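Local coordinates for vitamin B12-binding protein (Vibrio cholerae O395, PDB 5YSC) that binds vitamin B12 in the periplasm and probably delivers it to the BtuC subunits of the BtuCDF ABC transporter for import, at residues Gly172-Glu177 against Asn248-Arg253; Phe179-Gly184 against Asp256-Val261. All blocks are in the same frame, centred on the assembly; numbering follows the deposited sequence.

Contact 1 (Gly172-Glu177 against Asn248-Arg253); sequences GHWPSE and NRPTPR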
loop_
_atom_site.group_PDB
_atom_site.type_symbol
_atom_site.label_atom_id
_atom_site.label_comp_id
_atom_site.label_asym_id
_atom_site.label_seq_id
_atom_site.Cartn_x
_atom_site.Cartn_y
_atom_site.Cartn_z
ATOM N N GLY A 172 -3.358 -12.777 2.776
ATOM C CA GLY A 172 -4.318 -11.739 2.478
ATOM C C GLY A 172 -3.865 -10.349 2.866
ATOM O O GLY A 172 -4.644 -9.421 2.725
ATOM N N HIS A 173 -2.663 -10.203 3.415
ATOM C CA HIS A 173 -2.180 -8.903 3.840
ATOM C C HIS A 173 -1.902 -8.016 2.636
ATOM O O HIS A 173 -1.708 -8.490 1.499
ATOM C CB HIS A 173 -0.916 -9.049 4.672
ATOM C CG HIS A 173 -1.197 -9.573 6.046
ATOM N ND1 HIS A 173 -0.739 -8.961 7.190
ATOM C CD2 HIS A 173 -1.929 -10.634 6.450
ATOM C CE1 HIS A 173 -1.152 -9.638 8.246
ATOM N NE2 HIS A 173 -1.871 -10.668 7.828
ATOM N N TRP A 174 -1.850 -6.721 2.912
ATOM C CA TRP A 174 -1.722 -5.739 1.851
ATOM C C TRP A 174 -0.446 -5.963 1.041
ATOM O O TRP A 174 0.629 -6.161 1.606
ATOM C CB TRP A 174 -1.724 -4.347 2.449
ATOM C CG TRP A 174 -1.831 -3.322 1.395
ATOM C CD1 TRP A 174 -0.815 -2.619 0.800
ATOM C CD2 TRP A 174 -3.041 -2.906 0.765
ATOM N NE1 TRP A 174 -1.336 -1.799 -0.177
ATOM C CE2 TRP A 174 -2.699 -1.945 -0.200
ATOM C CE3 TRP A 174 -4.387 -3.253 0.916
ATOM C CZ2 TRP A 174 -3.659 -1.338 -1.011
ATOM C CZ3 TRP A 174 -5.331 -2.628 0.117
ATOM C CH2 TRP A 174 -4.956 -1.689 -0.833
ATOM N N PRO A 175 -0.508 -5.857 -0.301
ATOM C CA PRO A 175 -1.599 -5.484 -1.199
ATOM C C PRO A 175 -2.382 -6.640 -1.823
ATOM O O PRO A 175 -2.914 -6.521 -2.959
ATOM C CB PRO A 175 -0.857 -4.722 -2.279
ATOM C CG PRO A 175 0.417 -5.434 -2.399
ATOM C CD PRO A 175 0.787 -5.802 -0.986
ATOM N N SER A 176 -2.540 -7.733 -1.071
ATOM C CA SER A 176 -3.240 -8.899 -1.622
ATOM C C SER A 176 -4.589 -8.538 -2.247
ATOM O O SER A 176 -4.938 -9.026 -3.333
ATOM C CB SER A 176 -3.445 -9.958 -0.525
ATOM O OG SER A 176 -2.202 -10.518 -0.151
ATOM N N GLU A 177 -5.359 -7.693 -1.573
ATOM C CA GLU A 177 -6.702 -7.335 -1.997
ATOM C C GLU A 177 -6.732 -6.620 -3.350
ATOM O O GLU A 177 -7.732 -6.676 -4.066
ATOM C CB GLU A 177 -7.290 -6.445 -0.917
ATOM C CG GLU A 177 -8.734 -6.387 -0.886
ATOM C CD GLU A 177 -9.285 -7.424 0.016
ATOM O OE1 GLU A 177 -8.778 -8.563 -0.053
ATOM O OE2 GLU A 177 -10.182 -7.086 0.813
ATOM N N ASN A 248 1.611 -0.450 -2.924
ATOM C CA ASN A 248 1.978 -0.876 -1.587
ATOM C C ASN A 248 1.594 0.119 -0.503
ATOM O O ASN A 248 1.724 -0.206 0.694
ATOM C CB ASN A 248 3.465 -1.183 -1.570
ATOM C CG ASN A 248 3.785 -2.402 -2.438
ATOM O OD1 ASN A 248 2.946 -3.283 -2.584
ATOM N ND2 ASN A 248 4.968 -2.461 -2.985
ATOM N N ARG A 249 1.099 1.296 -0.877
ATOM C CA ARG A 249 0.463 2.240 0.024
ATOM C C ARG A 249 -1.028 2.276 -0.237
ATOM O O ARG A 249 -1.423 2.559 -1.372
ATOM C CB ARG A 249 1.007 3.668 -0.171
ATOM C CG ARG A 249 2.470 3.842 -0.224
ATOM C CD ARG A 249 2.808 5.244 -0.649
ATOM N NE ARG A 249 4.213 5.396 -0.900
ATOM C CZ ARG A 249 4.788 6.578 -1.090
ATOM N NH1 ARG A 249 4.053 7.682 -1.024
ATOM N NH2 ARG A 249 6.098 6.656 -1.299
ATOM N N PRO A 250 -1.878 2.135 0.748
ATOM C CA PRO A 250 -3.316 2.259 0.497
ATOM C C PRO A 250 -3.799 3.699 0.510
ATOM O O PRO A 250 -3.879 4.340 1.567
ATOM C CB PRO A 250 -3.948 1.456 1.646
ATOM C CG PRO A 250 -2.852 0.690 2.241
ATOM C CD PRO A 250 -1.597 1.436 2.012
ATOM N N THR A 251 -4.046 4.238 -0.703
ATOM C CA THR A 251 -4.254 5.660 -0.926
ATOM C C THR A 251 -5.203 5.805 -2.104
ATOM O O THR A 251 -5.546 4.815 -2.755
ATOM C CB THR A 251 -2.972 6.404 -1.310
ATOM O OG1 THR A 251 -2.644 5.985 -2.635
ATOM C CG2 THR A 251 -1.804 6.021 -0.424
ATOM N N PRO A 252 -5.626 7.018 -2.427
ATOM C CA PRO A 252 -6.353 7.198 -3.700
ATOM C C PRO A 252 -5.607 6.689 -4.911
ATOM O O PRO A 252 -6.261 6.207 -5.857
ATOM C CB PRO A 252 -6.543 8.715 -3.755
ATOM C CG PRO A 252 -6.611 9.088 -2.253
ATOM C CD PRO A 252 -5.536 8.264 -1.666
ATOM N N ARG A 253 -4.263 6.757 -4.912
ATOM C CA ARG A 253 -3.522 6.269 -6.059
ATOM C C ARG A 253 -3.567 4.752 -6.171
ATOM O O ARG A 253 -3.224 4.203 -7.218
ATOM C CB ARG A 253 -2.094 6.822 -6.018
ATOM C CG ARG A 253 -2.045 8.312 -5.983
ATOM C CD ARG A 253 -0.676 8.845 -6.329
ATOM N NE ARG A 253 0.293 8.552 -5.285
ATOM C CZ ARG A 253 1.612 8.532 -5.418
ATOM N NH1 ARG A 253 2.194 8.691 -6.601
ATOM N NH2 ARG A 253 2.374 8.281 -4.337
#
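Pro250 lays its CG over one face of the Trp174 indole: Pro250 CG lies 3.8 Å from the centroid of the five-membered ring of Trp174, 17° off the ring normal, which defines a CH-pi contact. The nearest pair is Trp174 CE2 to Pro250 CG at 3.6 Å, and Pro250 CB continues the cover over the six-membered ring, 3.9 Å from Trp174 CZ2. The opposite face of the indole carries Pro175 CB, displaced toward the rim, so the ring is sandwiched between two prolines. With CG opposite the backbone nitrogen of Trp174 (chi1 -170°), the indole extends to the Asn248-Pro250 backbone. There Trp174 CD1 comes obliquely to Asn248 O at 3.5 Å. The indole NE1 gives its hydrogen bond to Leu247 O.

Asn248 CA lies at the indole edge, in its plane, while Asn248 OD1 rests 3.3 Å from Pro175 CG and ND2 is bonded to Tyr159 OH. Behind this shell, Pro175, preceded by a cis peptide, takes the N-cap position of helix 176-181, and His173 O accepts both Ser176 N (2.8 Å) and Ser176 OG (2.7 Å). The Arg249 side chain leaves the backbone away from segment 172-177; its NE donates to cyanocobalamin, and NH1 and NH2 bridge to Glu32 and Asp51. With no hydrogen bond between the segments, shape and CH-pi attraction join them, and Trp174, Asn248 and Arg249 all line the cobalamin pocket.

Contact 2 (Phe179-Gly184 against Asp256-Val261); sequences FSLCGG and DAVEQV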
loop_
_atom_site.group_PDB
_atom_site.type_symbol
_atom_site.label_atom_id
_atom_site.label_comp_id
_atom_site.label_asym_id
_atom_site.label_seq_id
_atom_site.Cartn_x
_atom_site.Cartn_y
_atom_site.Cartn_z
ATOM N N PHE A 179 -4.896 -7.383 -5.993
ATOM C CA PHE A 179 -4.879 -8.472 -6.960
ATOM C C PHE A 179 -6.206 -9.224 -6.962
ATOM O O PHE A 179 -6.738 -9.558 -8.024
ATOM C CB PHE A 179 -3.707 -9.409 -6.653
ATOM C CG PHE A 179 -2.372 -8.752 -6.749
ATOM C CD1 PHE A 179 -1.714 -8.668 -7.976
ATOM C CD2 PHE A 179 -1.773 -8.179 -5.634
ATOM C CE1 PHE A 179 -0.479 -8.052 -8.090
ATOM C CE2 PHE A 179 -0.536 -7.576 -5.745
ATOM C CZ PHE A 179 0.105 -7.493 -7.002
ATOM N N SER A 180 -6.790 -9.445 -5.783
ATOM C CA SER A 180 -7.997 -10.278 -5.696
ATOM C C SER A 180 -9.184 -9.662 -6.425
ATOM O O SER A 180 -10.026 -10.397 -6.948
ATOM C CB SER A 180 -8.368 -10.537 -4.226
ATOM O OG SER A 180 -7.291 -11.132 -3.555
ATOM N N LEU A 181 -9.288 -8.328 -6.466
ATOM C CA LEU A 181 -10.361 -7.693 -7.219
ATOM C C LEU A 181 -10.394 -8.206 -8.665
ATOM O O LEU A 181 -11.478 -8.389 -9.240
ATOM C CB LEU A 181 -10.183 -6.175 -7.175
ATOM C CG LEU A 181 -11.259 -5.279 -7.774
ATOM C CD1 LEU A 181 -11.228 -3.896 -7.144
ATOM C CD2 LEU A 181 -11.135 -5.158 -9.296
ATOM N N CYS A 182 -9.218 -8.424 -9.261
ATOM C CA CYS A 182 -9.057 -8.781 -10.669
ATOM C C CYS A 182 -9.120 -10.287 -10.884
ATOM O O CYS A 182 -8.829 -10.754 -11.990
ATOM C CB CYS A 182 -7.706 -8.253 -11.211
ATOM S SG CYS A 182 -7.166 -6.534 -10.727
ATOM N N GLY A 183 -9.481 -11.050 -9.853
ATOM C CA GLY A 183 -9.413 -12.492 -9.892
ATOM C C GLY A 183 -8.050 -13.064 -9.576
ATOM O O GLY A 183 -7.861 -14.280 -9.676
ATOM N N GLY A 184 -7.091 -12.232 -9.188
ATOM C CA GLY A 184 -5.740 -12.721 -8.965
ATOM C C GLY A 184 -5.668 -13.627 -7.748
ATOM O O GLY A 184 -6.268 -13.348 -6.715
ATOM N N ASP A 256 -5.083 3.600 -9.301
ATOM C CA ASP A 256 -4.213 3.397 -10.462
ATOM C C ASP A 256 -3.481 2.057 -10.390
ATOM O O ASP A 256 -3.260 1.407 -11.410
ATOM C CB ASP A 256 -3.188 4.534 -10.600
ATOM C CG ASP A 256 -3.807 5.831 -11.155
ATOM O OD1 ASP A 256 -4.790 5.754 -11.925
ATOM O OD2 ASP A 256 -3.358 6.916 -10.806
ATOM N N ALA A 257 -3.106 1.600 -9.200
ATOM C CA ALA A 257 -2.585 0.248 -9.112
ATOM C C ALA A 257 -3.631 -0.790 -9.500
ATOM O O ALA A 257 -3.290 -1.802 -10.112
ATOM C CB ALA A 257 -2.088 -0.055 -7.702
ATOM N N VAL A 258 -4.885 -0.607 -9.068
ATOM C CA VAL A 258 -5.954 -1.498 -9.509
ATOM C C VAL A 258 -6.007 -1.545 -11.024
ATOM O O VAL A 258 -6.020 -2.618 -11.628
ATOM C CB VAL A 258 -7.297 -1.084 -8.904
ATOM C CG1 VAL A 258 -8.435 -1.827 -9.578
ATOM C CG2 VAL A 258 -7.288 -1.389 -7.395
ATOM N N GLU A 259 -6.030 -0.395 -11.667
ATOM C CA GLU A 259 -6.037 -0.390 -13.132
ATOM C C GLU A 259 -4.818 -1.134 -13.696
ATOM O O GLU A 259 -4.932 -1.914 -14.658
ATOM C CB GLU A 259 -6.119 1.077 -13.614
ATOM C CG GLU A 259 -6.935 1.309 -14.813
ATOM C CD GLU A 259 -7.094 2.790 -15.122
ATOM O OE1 GLU A 259 -7.830 3.494 -14.375
ATOM O OE2 GLU A 259 -6.493 3.233 -16.135
ATOM N N GLN A 260 -3.627 -0.878 -13.151
ATOM C CA GLN A 260 -2.406 -1.465 -13.712
ATOM C C GLN A 260 -2.425 -2.975 -13.551
ATOM O O GLN A 260 -2.177 -3.725 -14.504
ATOM C CB GLN A 260 -1.166 -0.866 -13.023
ATOM C CG GLN A 260 0.155 -1.321 -13.628
ATOM C CD GLN A 260 1.357 -0.740 -12.950
ATOM O OE1 GLN A 260 1.460 -0.715 -11.725
ATOM N NE2 GLN A 260 2.298 -0.277 -13.757
ATOM N N VAL A 261 -2.712 -3.431 -12.326
ATOM C CA VAL A 261 -2.765 -4.855 -12.036
ATOM C C VAL A 261 -3.819 -5.540 -12.883
ATOM O O VAL A 261 -3.551 -6.569 -13.520
ATOM C CB VAL A 261 -3.035 -5.088 -10.532
ATOM C CG1 VAL A 261 -3.447 -6.558 -10.255
ATOM C CG2 VAL A 261 -1.792 -4.730 -9.804
#
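A disulfide-linked packing of two helices frames this contact: Cys182, just past the end of helix 176-181, is bonded to Cys262, the residue following Val261 in helix 254-267. Beside that covalent link, Val261 CG1 fits between two side chains, 3.7 Å from Cys182 SG and 3.6 Å from Phe179 CD1. Val261 CG1 is anti to the backbone nitrogen (chi1 166°), which directs this methyl at both partners, while Val261 CG2 reaches the same ring at Phe179 CE1, 4.0 Å away. The Phe179 and Val261 side chains cross at about a right angle, and the ring is also stacked with Tyr157. One turn before Val261 in helix 254-267, Val258 CG1 meets Leu181 CD1 more loosely, at 4.2 Å. Helix 128-148 packs against this pair, Leu142 on Leu181 and Leu145 on Val258.

The backbone places the cysteine. Gly184 N bonds to Phe179 O at 2.9 Å and Gly183 N to Ser180 O at 3.0 Å, the two bonds of a Schellman motif whose C' residue is Gly183, with a positive phi of 83°. Cys182 N is a second donor to Phe179 O, from the face of its carbonyl plane opposite Gly184 N. The arrangement is thus a Schellman-terminated helix leading toward the outermost strand of the parallel sheet that also holds 155-159, 210-213 and 239-241, with a disulfide fastening its end to the neighbouring helix.

In the fold
Both contacts are buried and share helix 176-181, whose start belongs to contact 1 and whose end to contact 2; their centres lie 10 Å apart. The partner segments also follow one another, segment 248-253 running on toward helix 254-267, so the same two parts of the chain are joined twice. Contact 1, about 4 Å from the centre of the chain, is built on an aromatic ring and prolines and borders bound cyanocobalamin. Contact 2 lies about 13 Å from that centre, away from the annotated sites, and combines aliphatic packing with a disulfide. Neither has a hydrogen bond between its segments: in contact 1 polar ends pair with neighbouring residues and the ligand, while contact 2 has the backbone bonds that end the helix.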